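Local coordinates for nitrite oxidoreductase subunit A (Kuenenia stuttgartiensis, PDB 7B04), which belongs to the molybdopterin oxidoreductase family and holds an iron/sulfur cluster, a molybdenum atom and two MD1 groups within one large chain, at residues Phe703-Ile708 with Trp720-Ile725; Tyr65-Asn70 with Asn698-Phe703; Leu385-Asp390 with Met479-Met484. One frame throughout, in Å; residues are numbered along the deposited sequence.

How the contacts relate
Followed from the N terminus, the chain first enters contact 2 at Tyr65-Asn70, beside the iron/sulfur cluster, and closes that loop more than 600 residues later at Asn698-Phe703. Contact 3 is nested inside this long loop: Leu385-Asp390 meets Met479-Met484 in a small peripheral sheet, its centre about 54 Å from that of contact 2 and on the opposite side of the chain's centre. Contact 1 follows in series, a short hairpin closure between Phe703-Ile708 and Trp720-Ile725. Contacts 1 and 2 share Phe703 and touch directly, with centres about 8 Å apart, so the hairpin is tied to the cluster-binding segment Tyr65-Asn70 and to the MD1 pocket.

Contact 1 (Phe703-Ile708 with Trp720-Ile725); sequences FQEFEI and WGKTGI
Phe703 and Trp720 bring their rings together at the open end of a beta hairpin, where strands 707-709 and 716-720 separate. The planes are only 30° apart but slid, with the centroids of the Phe703 ring and the Trp720 five-membered ring 5.0 Å apart; CD2 and CE2 of Phe703 meet NE1 and CZ2 of Trp720 obliquely, with little ring overlap. Held beside Trp720, Phe703 also lines the pocket of a bound MD1. Trp720 CG sits between its backbone N and carbonyl carbon (chi1 79°), which turns the indole in beside Glu707. There, Glu707 CB lies over a face, 4.2 Å from the centroid of the Trp720 six-membered ring, before the chain bends and takes the carboxylate away to the backbone N of Gly235. Phe706 and Lys722 form a separate pair, crossing at about a right angle: Lys722 CD stands over the Phe706 ring, 4.0 Å from its centroid, a CH-pi contact from the extended chain. Glu707 and Trp720 are a hydrogen-bonded antiparallel pair, Glu707 N reaching Trp720 O at 2.9 Å and Trp720 N reaching Glu707 O at 3.2 Å. Past the regular pairing, Lys722 N still bonds Phe703 O at 2.7 Å.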
loop_
_atom_site.group_PDB
_atom_site.type_symbol
_atom_site.label_atom_id
_atom_site.label_comp_id
_atom_site.label_asym_id
_atom_site.label_seq_id
_atom_site.Cartn_x
_atom_site.Cartn_y
_atom_site.Cartn_z
ATOM N N PHE B 703 -11.148 11.909 17.445
ATOM C CA PHE B 703 -11.267 13.358 17.413
ATOM C C PHE B 703 -12.377 13.770 18.369
ATOM O O PHE B 703 -13.490 13.242 18.298
ATOM C CB PHE B 703 -11.582 13.853 16.001
ATOM C CG PHE B 703 -10.371 14.059 15.131
ATOM C CD1 PHE B 703 -9.096 14.050 15.666
ATOM C CD2 PHE B 703 -10.518 14.283 13.774
ATOM C CE1 PHE B 703 -7.991 14.247 14.857
ATOM C CE2 PHE B 703 -9.419 14.480 12.963
ATOM C CZ PHE B 703 -8.154 14.461 13.504
ATOM N N GLN B 704 -12.063 14.676 19.293
ATOM C CA GLN B 704 -13.053 15.251 20.193
ATOM C C GLN B 704 -13.543 16.616 19.724
ATOM O O GLN B 704 -14.142 17.357 20.510
ATOM C CB GLN B 704 -12.477 15.351 21.604
ATOM C CG GLN B 704 -12.423 14.029 22.346
ATOM C CD GLN B 704 -11.432 14.053 23.492
ATOM O OE1 GLN B 704 -10.514 14.873 23.518
ATOM N NE2 GLN B 704 -11.622 13.161 24.455
ATOM N N GLU B 705 -13.311 16.954 18.458
ATOM C CA GLU B 705 -13.751 18.218 17.887
ATOM C C GLU B 705 -13.812 18.032 16.378
ATOM O O GLU B 705 -13.114 17.186 15.815
ATOM C CB GLU B 705 -12.800 19.355 18.296
ATOM C CG GLU B 705 -13.030 20.717 17.652
ATOM C CD GLU B 705 -14.310 21.384 18.115
ATOM O OE1 GLU B 705 -15.375 21.104 17.529
ATOM O OE2 GLU B 705 -14.249 22.192 19.067
ATOM N N PHE B 706 -14.646 18.837 15.726
ATOM C CA PHE B 706 -14.882 18.645 14.303
ATOM C C PHE B 706 -13.692 19.130 13.481
ATOM O O PHE B 706 -12.919 19.992 13.907
ATOM C CB PHE B 706 -16.156 19.366 13.869
ATOM C CG PHE B 706 -17.390 18.872 14.564
ATOM C CD1 PHE B 706 -17.859 17.590 14.334
ATOM C CD2 PHE B 706 -18.086 19.690 15.440
ATOM C CE1 PHE B 706 -18.990 17.125 14.973
ATOM C CE2 PHE B 706 -19.223 19.233 16.077
ATOM C CZ PHE B 706 -19.678 17.950 15.839
ATOM N N GLU B 707 -13.543 18.552 12.289
ATOM C CA GLU B 707 -12.442 18.899 11.405
ATOM C C GLU B 707 -12.902 18.881 9.954
ATOM O O GLU B 707 -13.767 18.093 9.567
ATOM C CB GLU B 707 -11.258 17.944 11.591
ATOM C CG GLU B 707 -9.987 18.459 10.970
ATOM C CD GLU B 707 -9.540 19.763 11.597
ATOM O OE1 GLU B 707 -9.635 19.892 12.834
ATOM O OE2 GLU B 707 -9.123 20.674 10.856
ATOM N N ILE B 708 -12.294 19.755 9.154
ATOM C CA ILE B 708 -12.661 19.970 7.759
ATOM C C ILE B 708 -11.490 19.568 6.872
ATOM O O ILE B 708 -10.328 19.806 7.219
ATOM C CB ILE B 708 -13.060 21.441 7.513
ATOM C CG1 ILE B 708 -13.307 21.709 6.027
ATOM C CG2 ILE B 708 -11.994 22.384 8.054
ATOM C CD1 ILE B 708 -14.492 20.974 5.469
ATOM N N TRP B 720 -15.675 15.602 9.985
ATOM C CA TRP B 720 -15.821 14.496 10.920
ATOM C C TRP B 720 -15.273 14.887 12.292
ATOM O O TRP B 720 -14.562 15.887 12.452
ATOM C CB TRP B 720 -15.137 13.244 10.389
ATOM C CG TRP B 720 -13.666 13.224 10.557
ATOM C CD1 TRP B 720 -12.964 12.519 11.485
ATOM C CD2 TRP B 720 -12.701 13.937 9.773
ATOM N NE1 TRP B 720 -11.618 12.736 11.321
ATOM C CE2 TRP B 720 -11.431 13.607 10.279
ATOM C CE3 TRP B 720 -12.788 14.819 8.694
ATOM C CZ2 TRP B 720 -10.257 14.124 9.745
ATOM C CZ3 TRP B 720 -11.618 15.333 8.167
ATOM C CH2 TRP B 720 -10.370 14.984 8.691
ATOM N N GLY B 721 -15.695 14.131 13.294
ATOM C CA GLY B 721 -15.236 14.274 14.665
ATOM C C GLY B 721 -16.267 13.848 15.691
ATOM O O GLY B 721 -17.467 13.801 15.428
ATOM N N LYS B 722 -15.798 13.622 16.914
ATOM C CA LYS B 722 -16.553 13.254 18.109
ATOM C C LYS B 722 -17.385 11.993 17.989
ATOM O O LYS B 722 -18.096 11.658 18.945
ATOM C CB LYS B 722 -17.525 14.358 18.533
ATOM C CG LYS B 722 -17.034 15.781 18.440
ATOM C CD LYS B 722 -18.208 16.689 18.775
ATOM C CE LYS B 722 -17.750 18.071 19.179
ATOM N NZ LYS B 722 -18.899 18.943 19.566
ATOM N N THR B 723 -17.302 11.256 16.888
ATOM C CA THR B 723 -18.172 10.102 16.691
ATOM C C THR B 723 -17.434 8.772 16.803
ATOM O O THR B 723 -18.043 7.710 16.616
ATOM C CB THR B 723 -18.872 10.213 15.335
ATOM O OG1 THR B 723 -19.931 9.246 15.238
ATOM C CG2 THR B 723 -17.877 9.992 14.218
ATOM N N GLY B 724 -16.144 8.800 17.106
ATOM C CA GLY B 724 -15.331 7.592 17.171
ATOM C C GLY B 724 -15.188 7.064 18.585
ATOM O O GLY B 724 -16.141 7.062 19.376
ATOM N N ILE B 725 -13.970 6.650 18.921
ATOM C CA ILE B 725 -13.665 6.083 20.222
ATOM C C ILE B 725 -13.049 7.159 21.106
ATOM O O ILE B 725 -12.537 8.179 20.636
ATOM C CB ILE B 725 -12.723 4.861 20.106
ATOM C CG1 ILE B 725 -11.376 5.274 19.510
ATOM C CG2 ILE B 725 -13.369 3.761 19.272
ATOM C CD1 ILE B 725 -10.313 4.188 19.579
#

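Contact 2 (Tyr65-Asn70 with Asn698-Phe703); sequences YCCSPN and NSWVEF. With SF4 (iron/sulfur cluster), chain C; MD1 (phosphoric acid 4-(2-amino-4-oxo-3,4,5,6,-tetrahydro-pteridin-6-yl)-2-hydroxy-3,4-dimercapto-but-3-en-yl ester guanylate ester), chain D.
Trp700 lays one face of its indole along the backbone of Cys67 and Ser68, with Ser68 N over the ring system 3.5 Å above its plane. This dense part lies between the iron/sulfur cluster and one MD1. Cys67 SG binds an iron of the iron/sulfur cluster at 2.3 Å and also meets Trp700 obliquely, 4.2 Å from the centroid of the six-membered ring, a sulfur-aromatic contact. Pro69 CB approaches the indole at CH2, while MD1 N7 lies obliquely on the side of the indole plane opposite Ser68 N, 3.6 Å from Trp700 CZ2. At the Tyr65 end of the contact, Val701 CG1 stands almost centrally over the Tyr65 ring, 3.4 Å from its centroid, a CH-pi contact. No hydrogen bond joins the segments. Trp700 and Val701 are the central residues of a type I turn; its ends, Ser699 and Glu702, make no contact with Tyr65-Asn70 and form the looser side, where Ser699 N and OG grip Glu702 OE1 from opposite faces and Arg130 adds a salt bridge. Tyr65 belongs to edge strand 61-66, bonded through its backbone to Ile77 of strand 76-82, and Phe121 of helix 121-125 packs against Tyr65, Trp700 and Val701.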
loop_
_atom_site.group_PDB
_atom_site.type_symbol
_atom_site.label_atom_id
_atom_site.label_comp_id
_atom_site.label_asym_id
_atom_site.label_seq_id
_atom_site.Cartn_x
_atom_site.Cartn_y
_atom_site.Cartn_z
ATOM N N TYR B 65 -15.819 8.041 9.979
ATOM C CA TYR B 65 -14.801 9.086 10.043
ATOM C C TYR B 65 -14.170 9.230 8.659
ATOM O O TYR B 65 -14.595 8.597 7.688
ATOM C CB TYR B 65 -13.738 8.801 11.114
ATOM C CG TYR B 65 -12.880 7.587 10.845
ATOM C CD1 TYR B 65 -13.385 6.305 11.004
ATOM C CD2 TYR B 65 -11.563 7.723 10.418
ATOM C CE1 TYR B 65 -12.603 5.196 10.764
ATOM C CE2 TYR B 65 -10.776 6.618 10.166
ATOM C CZ TYR B 65 -11.303 5.356 10.340
ATOM O OH TYR B 65 -10.529 4.246 10.097
ATOM N N CYS B 66 -13.143 10.073 8.577
ATOM C CA CYS B 66 -12.410 10.324 7.343
ATOM C C CYS B 66 -10.934 10.032 7.583
ATOM O O CYS B 66 -10.324 10.608 8.489
ATOM C CB CYS B 66 -12.605 11.767 6.874
ATOM S SG CYS B 66 -11.657 12.223 5.399
ATOM N N CYS B 67 -10.370 9.130 6.780
ATOM C CA CYS B 67 -8.936 8.864 6.800
ATOM C C CYS B 67 -8.227 9.928 5.971
ATOM O O CYS B 67 -8.518 10.079 4.779
ATOM C CB CYS B 67 -8.657 7.465 6.252
ATOM S SG CYS B 67 -6.913 7.013 6.154
ATOM N N SER B 68 -7.331 10.695 6.590
ATOM C CA SER B 68 -6.707 11.840 5.922
ATOM C C SER B 68 -5.201 11.895 6.169
ATOM O O SER B 68 -4.702 12.787 6.864
ATOM C CB SER B 68 -7.384 13.132 6.381
ATOM O OG SER B 68 -6.964 14.221 5.595
ATOM N N PRO B 69 -4.438 10.930 5.629
ATOM C CA PRO B 69 -2.984 10.949 5.846
ATOM C C PRO B 69 -2.149 11.562 4.729
ATOM O O PRO B 69 -1.062 11.038 4.488
ATOM C CB PRO B 69 -2.661 9.458 5.976
ATOM C CG PRO B 69 -3.599 8.826 4.994
ATOM C CD PRO B 69 -4.864 9.674 4.985
ATOM N N ASN B 70 -2.574 12.637 4.060
ATOM C CA ASN B 70 -1.880 13.105 2.852
ATOM C C ASN B 70 -2.010 12.041 1.772
ATOM O O ASN B 70 -1.149 11.878 0.907
ATOM C CB ASN B 70 -0.407 13.479 3.092
ATOM C CG ASN B 70 0.213 14.225 1.913
ATOM O OD1 ASN B 70 -0.440 14.467 0.896
ATOM N ND2 ASN B 70 1.485 14.580 2.044
ATOM N N ASN B 698 -4.816 13.385 18.926
ATOM C CA ASN B 698 -5.862 12.414 18.650
ATOM C C ASN B 698 -5.813 12.001 17.186
ATOM O O ASN B 698 -5.674 12.848 16.298
ATOM C CB ASN B 698 -7.230 13.001 18.984
ATOM C CG ASN B 698 -7.526 12.983 20.469
ATOM O OD1 ASN B 698 -7.159 12.045 21.174
ATOM N ND2 ASN B 698 -8.211 14.016 20.948
ATOM N N SER B 699 -5.912 10.699 16.932
ATOM C CA SER B 699 -5.979 10.216 15.563
ATOM C C SER B 699 -7.354 10.533 14.976
ATOM O O SER B 699 -8.228 11.097 15.640
ATOM C CB SER B 699 -5.685 8.717 15.514
ATOM O OG SER B 699 -6.680 7.979 16.199
ATOM N N TRP B 700 -7.554 10.163 13.709
ATOM C CA TRP B 700 -8.801 10.516 13.038
ATOM C C TRP B 700 -10.010 9.845 13.674
ATOM O O TRP B 700 -11.133 10.330 13.504
ATOM C CB TRP B 700 -8.740 10.162 11.551
ATOM C CG TRP B 700 -7.497 10.620 10.870
ATOM C CD1 TRP B 700 -7.033 11.900 10.776
ATOM C CD2 TRP B 700 -6.560 9.800 10.172
ATOM N NE1 TRP B 700 -5.856 11.924 10.066
ATOM C CE2 TRP B 700 -5.546 10.645 9.683
ATOM C CE3 TRP B 700 -6.477 8.429 9.913
ATOM C CZ2 TRP B 700 -4.464 10.166 8.954
ATOM C CZ3 TRP B 700 -5.405 7.955 9.190
ATOM C CH2 TRP B 700 -4.413 8.819 8.720
ATOM N N VAL B 701 -9.809 8.745 14.407
ATOM C CA VAL B 701 -10.925 8.065 15.059
ATOM C C VAL B 701 -11.122 8.500 16.501
ATOM O O VAL B 701 -12.111 8.090 17.129
ATOM C CB VAL B 701 -10.749 6.533 15.047
ATOM C CG1 VAL B 701 -10.733 6.016 13.629
ATOM C CG2 VAL B 701 -9.479 6.138 15.782
ATOM N N GLU B 702 -10.221 9.307 17.053
ATOM C CA GLU B 702 -10.373 9.803 18.414
ATOM C C GLU B 702 -10.502 11.320 18.446
ATOM O O GLU B 702 -10.071 11.969 19.398
ATOM C CB GLU B 702 -9.203 9.368 19.293
ATOM C CG GLU B 702 -8.543 8.069 18.887
ATOM C CD GLU B 702 -7.151 7.936 19.466
ATOM O OE1 GLU B 702 -6.182 8.330 18.784
ATOM O OE2 GLU B 702 -7.025 7.455 20.610
ATOM N N PHE B 703 -11.148 11.909 17.445
ATOM C CA PHE B 703 -11.267 13.358 17.413
ATOM C C PHE B 703 -12.377 13.770 18.369
ATOM O O PHE B 703 -13.490 13.242 18.298
ATOM C CB PHE B 703 -11.582 13.853 16.001
ATOM C CG PHE B 703 -10.371 14.059 15.131
ATOM C CD1 PHE B 703 -9.096 14.050 15.666
ATOM C CD2 PHE B 703 -10.518 14.283 13.774
ATOM C CE1 PHE B 703 -7.991 14.247 14.857
ATOM C CE2 PHE B 703 -9.419 14.480 12.963
ATOM C CZ PHE B 703 -8.154 14.461 13.504
HETATM FE FE1 SF4 C . -5.793 6.833 1.846
HETATM FE FE2 SF4 C . -7.281 6.237 4.057
HETATM FE FE3 SF4 C . -6.843 4.328 2.146
HETATM FE FE4 SF4 C . -8.491 6.437 1.605
HETATM S S1 SF4 C . -8.812 4.815 3.171
HETATM S S2 SF4 C . -6.860 5.594 0.253
HETATM S S3 SF4 C . -7.454 8.103 2.756
HETATM S S4 SF4 C . -5.274 5.329 3.470
HETATM P PB MD1 D . 5.082 13.723 5.393
HETATM O O3B MD1 D . 4.588 12.155 5.453
HETATM O O1B MD1 D . 6.169 13.910 6.422
HETATM O O2B MD1 D . 3.916 14.620 5.733
HETATM O O3A MD1 D . 5.656 14.154 3.904
HETATM C C10 MD1 D . 5.323 13.442 2.747
HETATM C C11 MD1 D . 6.562 13.389 1.806
HETATM O O11 MD1 D . 7.331 11.995 2.028
HETATM C C12 MD1 D . 6.211 13.586 0.534
HETATM S S12 MD1 D . 4.446 13.709 0.123
HETATM C C13 MD1 D . 7.183 13.739 -0.672
HETATM S S13 MD1 D . 6.340 13.990 -2.263
HETATM C C14 MD1 D . 8.638 13.692 -0.709
HETATM N N15 MD1 D . 8.990 12.308 -1.434
HETATM C C16 MD1 D . 10.318 11.852 -1.293
HETATM C C15 MD1 D . 10.787 10.734 -2.154
HETATM O O14 MD1 D . 10.049 10.256 -2.948
HETATM N N17 MD1 D . 12.177 10.223 -2.021
HETATM C C17 MD1 D . 13.134 10.843 -0.982
HETATM N N16 MD1 D . 14.491 10.346 -0.857
HETATM N N18 MD1 D . 12.672 11.980 -0.104
HETATM C C20 MD1 D . 11.332 12.494 -0.217
HETATM N N8 MD1 D . 10.951 13.547 0.629
HETATM C C7 MD1 D . 9.426 14.016 0.532
HETATM P PA MD1 D . 3.811 11.499 6.753
HETATM O O1A MD1 D . 2.931 10.354 6.316
HETATM O O2A MD1 D . 4.860 10.995 7.699
HETATM O "O5'" MD1 D . 2.921 12.585 7.610
HETATM C "C5'" MD1 D . 2.061 12.046 8.576
HETATM C "C4'" MD1 D . 2.716 12.107 10.000
HETATM O "O4'" MD1 D . 1.717 12.748 11.004
HETATM C "C1'" MD1 D . 1.132 11.556 11.821
HETATM N N9 MD1 D . -0.354 11.624 11.882
HETATM C C4 MD1 D . -0.919 12.613 12.555
HETATM N N3 MD1 D . -0.328 13.749 13.307
HETATM C C2 MD1 D . -1.205 14.709 13.963
HETATM N N2 MD1 D . -0.623 15.813 14.692
HETATM N N1 MD1 D . -2.637 14.574 13.890
HETATM C C6 MD1 D . -3.197 13.479 13.164
HETATM O O6 MD1 D . -4.374 13.362 13.100
HETATM C C5 MD1 D . -2.271 12.468 12.474
HETATM N N7 MD1 D . -2.514 11.381 11.750
HETATM C C8 MD1 D . -1.330 10.847 11.376
HETATM C "C2'" MD1 D . 1.521 10.500 11.225
HETATM O "O2'" MD1 D . 1.779 9.440 12.193
HETATM C "C3'" MD1 D . 2.923 10.929 10.451
HETATM O "O3'" MD1 D . 4.018 10.930 11.414
#

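Contact 3 (Leu385-Asp390 with Met479-Met484); sequences LLIRTD and MTLLEM
Ile387 pairs with Met479 where the short edge strand 386-388 runs antiparallel to strand 475-480, the middle strand of a three-stranded sheet, just as the latter turns into helix 481-488. Backbone bonds set the register. Ile387 N donates to Met479 O at 2.9 Å, nearly straight at hydrogen (169°), whereas the return bond from Met479 N to Ile387 O is weak at 3.5 Å. A further weak bond, 3.4 Å from Leu481 N to Leu385 O, uses an N-H of the first helical turn.

Apolar contacts fill in around these bonds. Ile387 is held from two directions: its CB faces Met484 SD at 3.7 Å, and its CD1 meets Leu481 CD1 at 4.0 Å. Met484 CG lies anti to its carbonyl carbon (chi1 -68°) and the chain runs extended to SD, which crosses Ile387 at CB; the bend at chi3 turns only the terminal methyl. Leu386 and Thr480, a non-hydrogen-bonded pair whose side chains diverge, still touch through Leu386 CD2 and Thr480 CG2 at 3.5 Å.

Polar side-chain bonds stay within a segment or reach beyond both. Thr480 is the N-cap of the helix, its OG1 accepting from Glu483 N at 2.8 Å and also bonding Leu462 O. Thr389 OG1 bonds Glu477 O, and Arg388 pairs with Asp390 by charge alone, no N-H pointing at the carboxylate.

Between the segments, then, direction comes from main-chain bonds and cohesion from aliphatic and thioether groups, with no salt bridge or side-chain hydrogen bond across the contact; the join is structural packing of a strand-to-helix corner against an edge strand.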
loop_
_atom_site.group_PDB
_atom_site.type_symbol
_atom_site.label_atom_id
_atom_site.label_comp_id
_atom_site.label_asym_id
_atom_site.label_seq_id
_atom_site.Cartn_x
_atom_site.Cartn_y
_atom_site.Cartn_z
ATOM N N LEU B 385 2.686 35.114 -30.976
ATOM C CA LEU B 385 3.341 36.322 -30.491
ATOM C C LEU B 385 4.779 36.396 -31.010
ATOM O O LEU B 385 5.489 35.392 -31.050
ATOM C CB LEU B 385 3.303 36.351 -28.957
ATOM C CG LEU B 385 2.006 36.882 -28.331
ATOM C CD1 LEU B 385 0.851 35.892 -28.467
ATOM C CD2 LEU B 385 2.225 37.250 -26.873
ATOM N N LEU B 386 5.165 37.589 -31.470
ATOM C CA LEU B 386 6.482 37.884 -32.096
ATOM C C LEU B 386 7.575 38.113 -31.046
ATOM O O LEU B 386 7.291 38.781 -30.051
ATOM C CB LEU B 386 6.305 39.109 -32.994
ATOM C CG LEU B 386 5.534 38.865 -34.289
ATOM C CD1 LEU B 386 5.958 39.827 -35.374
ATOM C CD2 LEU B 386 5.743 37.456 -34.778
ATOM N N ILE B 387 8.792 37.621 -31.310
ATOM C CA ILE B 387 9.932 37.749 -30.353
ATOM C C ILE B 387 11.066 38.557 -30.971
ATOM O O ILE B 387 11.511 38.212 -32.052
ATOM C CB ILE B 387 10.482 36.384 -29.908
ATOM C CG1 ILE B 387 9.392 35.326 -29.777
ATOM C CG2 ILE B 387 11.256 36.527 -28.619
ATOM C CD1 ILE B 387 9.188 34.886 -28.369
ATOM N N ARG B 388 11.529 39.560 -30.233
ATOM C CA ARG B 388 12.651 40.438 -30.623
ATOM C C ARG B 388 13.956 39.657 -30.516
ATOM O O ARG B 388 14.126 38.870 -29.610
ATOM C CB ARG B 388 12.672 41.669 -29.720
ATOM C CG ARG B 388 13.791 42.647 -30.011
ATOM C CD ARG B 388 13.235 44.018 -29.739
ATOM N NE ARG B 388 14.147 44.879 -29.018
ATOM C CZ ARG B 388 13.915 46.149 -28.783
ATOM N NH1 ARG B 388 14.782 46.869 -28.109
ATOM N NH2 ARG B 388 12.808 46.701 -29.221
ATOM N N THR B 389 14.868 39.942 -31.421
ATOM C CA THR B 389 16.170 39.267 -31.485
ATOM C C THR B 389 17.274 39.949 -30.669
ATOM O O THR B 389 18.228 39.271 -30.272
ATOM C CB THR B 389 16.639 39.122 -32.947
ATOM O OG1 THR B 389 15.586 38.555 -33.735
ATOM C CG2 THR B 389 17.858 38.192 -33.052
ATOM N N ASP B 390 17.189 41.257 -30.401
ATOM C CA ASP B 390 18.244 41.899 -29.614
ATOM C C ASP B 390 18.245 41.385 -28.179
ATOM O O ASP B 390 19.262 40.889 -27.680
ATOM C CB ASP B 390 18.069 43.423 -29.604
ATOM C CG ASP B 390 17.565 43.976 -30.919
ATOM O OD1 ASP B 390 18.277 43.844 -31.936
ATOM O OD2 ASP B 390 16.469 44.571 -30.931
ATOM N N MET B 479 10.451 37.628 -35.309
ATOM C CA MET B 479 9.878 36.437 -35.924
ATOM C C MET B 479 8.993 35.716 -34.916
ATOM O O MET B 479 9.080 35.946 -33.707
ATOM C CB MET B 479 10.955 35.492 -36.460
ATOM C CG MET B 479 12.007 35.142 -35.447
ATOM S SD MET B 479 13.322 34.148 -36.156
ATOM C CE MET B 479 14.580 34.429 -34.925
ATOM N N THR B 480 8.158 34.816 -35.428
ATOM C CA THR B 480 7.210 34.112 -34.576
ATOM C C THR B 480 7.921 33.105 -33.680
ATOM O O THR B 480 8.945 32.523 -34.049
ATOM C CB THR B 480 6.149 33.398 -35.416
ATOM O OG1 THR B 480 6.741 32.299 -36.115
ATOM C CG2 THR B 480 5.525 34.345 -36.429
ATOM N N LEU B 481 7.365 32.914 -32.478
ATOM C CA LEU B 481 7.873 31.877 -31.585
ATOM C C LEU B 481 7.876 30.520 -32.271
ATOM O O LEU B 481 8.789 29.712 -32.069
ATOM C CB LEU B 481 7.044 31.821 -30.301
ATOM C CG LEU B 481 7.474 30.730 -29.317
ATOM C CD1 LEU B 481 8.911 30.946 -28.850
ATOM C CD2 LEU B 481 6.519 30.650 -28.134
ATOM N N LEU B 482 6.863 30.258 -33.100
ATOM C CA LEU B 482 6.829 29.006 -33.845
ATOM C C LEU B 482 7.992 28.923 -34.825
ATOM O O LEU B 482 8.621 27.866 -34.965
ATOM C CB LEU B 482 5.493 28.875 -34.575
ATOM C CG LEU B 482 4.997 27.463 -34.887
ATOM C CD1 LEU B 482 3.479 27.433 -34.899
ATOM C CD2 LEU B 482 5.548 26.983 -36.214
ATOM N N GLU B 483 8.292 30.025 -35.519
ATOM C CA GLU B 483 9.495 30.060 -36.343
ATOM C C GLU B 483 10.740 29.819 -35.498
ATOM O O GLU B 483 11.619 29.045 -35.889
ATOM C CB GLU B 483 9.598 31.386 -37.097
ATOM C CG GLU B 483 8.742 31.448 -38.358
ATOM C CD GLU B 483 9.240 30.532 -39.462
ATOM O OE1 GLU B 483 10.465 30.308 -39.551
ATOM O OE2 GLU B 483 8.400 30.031 -40.241
ATOM N N MET B 484 10.810 30.521 -34.374
ATOM C CA MET B 484 11.950 30.345 -33.455
ATOM C C MET B 484 11.905 28.896 -32.975
ATOM O O MET B 484 12.954 28.266 -32.904
ATOM C CB MET B 484 11.873 31.309 -32.273
ATOM C CG MET B 484 12.074 32.755 -32.657
ATOM S SD MET B 484 12.660 33.806 -31.322
ATOM C CE MET B 484 14.344 34.105 -31.824
#